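Local coordinates for protein carbonic anhydrase (Sordaria macrospora, PDB 4O1J) that probably catalyses the reversible hydration of carbon dioxide to hydrogencarbonate and a proton, using one zinc ion per subunit, at residues A[111-116]-A[195-200]. Numbering follows the deposited sequence.
Sequences GHSACG and FFDIGC. With ZN (zinc ion), chain C.
Where the parallel pairing of 111-112 with 195-196 runs out, a side chain takes over from the backbone: Ser113 OG accepts the amide hydrogen of Ile198, N to OG 2.9 Å. The two strands are neighbours in the central sheet of the beta-class carbonic anhydrase fold, and the C-terminal end of strand 106-112 and the turn after it supply two of the three zinc ligands seen, His112 and Cys115. Two backbone bonds join the strands before this side-chain link. Phe196 N reaches Gly111 O at 2.8 Å, nearly straight at 171°, and Ser113 N returns to Phe196 O at 3.2 Å. Ser113 OG sits between its own N and carbonyl carbon (chi1 51°), which turns it to the 195-200 chain. On one face of the sheet the Phe195 ring, its CG anti to the backbone N (chi1 -162°), packs against the backbone of the neighbouring strand, with His112 CA over one face, toward the rim, and CZ 3.3 Å from His112 C. Ile160, Ala163 and Gln164 of helix 155-176 also touch this ring. An alanine in place of Phe195 would probably open a gap between that helix and the backbone of the metal-binding segment. The other face bears His112 and Phe196; His112 CB meets the edge of the Phe196 ring at CD2. Zinc is held by His112 NE2, Cys115 SG and Cys56, and Cys115 stands at the N-cap position of helix 116-122. Ile198 runs beside the histidine in the same direction and sets its CD1 3.6 Å from His112 ND1.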
loop_
_atom_site.group_PDB
_atom_site.type_symbol
_atom_site.label_atom_id
_atom_site.label_comp_id
_atom_site.label_asym_id
_atom_site.label_seq_id
_atom_site.Cartn_x
_atom_site.Cartn_y
_atom_site.Cartn_z
ATOM N N GLY A 111 12.824 8.267 15.997
ATOM C CA GLY A 111 12.614 6.987 16.647
ATOM C C GLY A 111 12.632 7.199 18.141
ATOM O O GLY A 111 12.995 8.280 18.587
ATOM N N HIS A 112 12.234 6.188 18.910
ATOM C CA HIS A 112 12.190 6.324 20.360
ATOM C C HIS A 112 12.453 5.014 21.097
ATOM O O HIS A 112 12.413 3.929 20.514
ATOM C CB HIS A 112 10.839 6.872 20.805
ATOM C CG HIS A 112 9.734 5.866 20.740
ATOM N ND1 HIS A 112 9.398 5.062 21.808
ATOM C CD2 HIS A 112 8.881 5.539 19.742
ATOM C CE1 HIS A 112 8.390 4.280 21.469
ATOM N NE2 HIS A 112 8.057 4.550 20.219
ATOM N N SER A 113 12.714 5.143 22.395
ATOM C CA SER A 113 12.953 4.013 23.280
ATOM C C SER A 113 11.648 3.328 23.695
ATOM O O SER A 113 10.586 3.948 23.699
ATOM C CB SER A 113 13.729 4.480 24.514
ATOM O OG SER A 113 13.104 5.599 25.124
ATOM N N ALA A 114 11.746 2.049 24.053
ATOM C CA ALA A 114 10.594 1.226 24.434
ATOM C C ALA A 114 9.575 1.141 23.297
ATOM O O ALA A 114 8.366 1.151 23.532
ATOM C CB ALA A 114 9.935 1.758 25.704
ATOM N N CYS A 115 10.076 1.056 22.067
ATOM C CA CYS A 115 9.219 0.915 20.904
ATOM C C CYS A 115 8.700 -0.518 20.798
ATOM O O CYS A 115 9.478 -1.475 20.725
ATOM C CB CYS A 115 9.974 1.306 19.633
ATOM S SG CYS A 115 8.936 1.533 18.172
ATOM N N GLY A 116 7.379 -0.651 20.774
ATOM C CA GLY A 116 6.738 -1.949 20.721
ATOM C C GLY A 116 6.979 -2.658 19.406
ATOM O O GLY A 116 7.116 -3.880 19.379
ATOM N N PHE A 195 16.338 10.774 17.948
ATOM C CA PHE A 195 15.917 9.750 18.879
ATOM C C PHE A 195 15.396 10.365 20.180
ATOM O O PHE A 195 16.093 11.116 20.868
ATOM C CB PHE A 195 17.066 8.783 19.165
ATOM C CG PHE A 195 16.616 7.487 19.754
ATOM C CD1 PHE A 195 16.034 6.517 18.955
ATOM C CD2 PHE A 195 16.759 7.241 21.106
ATOM C CE1 PHE A 195 15.602 5.328 19.494
ATOM C CE2 PHE A 195 16.335 6.054 21.651
ATOM C CZ PHE A 195 15.758 5.094 20.848
ATOM N N PHE A 196 14.151 10.032 20.489
ATOM C CA PHE A 196 13.465 10.490 21.679
ATOM C C PHE A 196 13.594 9.438 22.763
ATOM O O PHE A 196 13.015 8.353 22.666
ATOM C CB PHE A 196 11.995 10.758 21.365
ATOM C CG PHE A 196 11.154 11.063 22.571
ATOM C CD1 PHE A 196 11.410 12.187 23.349
ATOM C CD2 PHE A 196 10.096 10.234 22.918
ATOM C CE1 PHE A 196 10.631 12.479 24.454
ATOM C CE2 PHE A 196 9.314 10.515 24.018
ATOM C CZ PHE A 196 9.581 11.642 24.790
ATOM N N ASP A 197 14.345 9.770 23.806
ATOM C CA ASP A 197 14.537 8.846 24.901
ATOM C C ASP A 197 13.527 9.160 26.000
ATOM O O ASP A 197 13.648 10.162 26.700
ATOM C CB ASP A 197 15.966 8.931 25.413
ATOM C CG ASP A 197 16.492 7.593 25.854
ATOM O OD1 ASP A 197 16.180 7.188 26.996
ATOM O OD2 ASP A 197 17.205 6.942 25.049
ATOM N N ILE A 198 12.533 8.293 26.148
ATOM C CA ILE A 198 11.389 8.560 27.017
ATOM C C ILE A 198 11.766 8.684 28.492
ATOM O O ILE A 198 11.197 9.502 29.217
ATOM C CB ILE A 198 10.314 7.466 26.851
ATOM C CG1 ILE A 198 9.892 7.378 25.382
ATOM C CG2 ILE A 198 9.105 7.747 27.728
ATOM C CD1 ILE A 198 8.780 6.405 25.118
ATOM N N GLY A 199 12.739 7.891 28.925
ATOM C CA GLY A 199 13.211 7.948 30.296
ATOM C C GLY A 199 13.638 9.326 30.773
ATOM O O GLY A 199 13.367 9.697 31.916
ATOM N N CYS A 200 14.298 10.097 29.912
ATOM C CA CYS A 200 14.734 11.437 30.308
ATOM C C CYS A 200 13.961 12.533 29.576
ATOM O O CYS A 200 14.119 13.715 29.876
ATOM C CB CYS A 200 16.247 11.610 30.092
ATOM S SG CYS A 200 16.871 11.393 28.408
HETATM ZN ZN ZN C . 7.163 2.878 18.950
#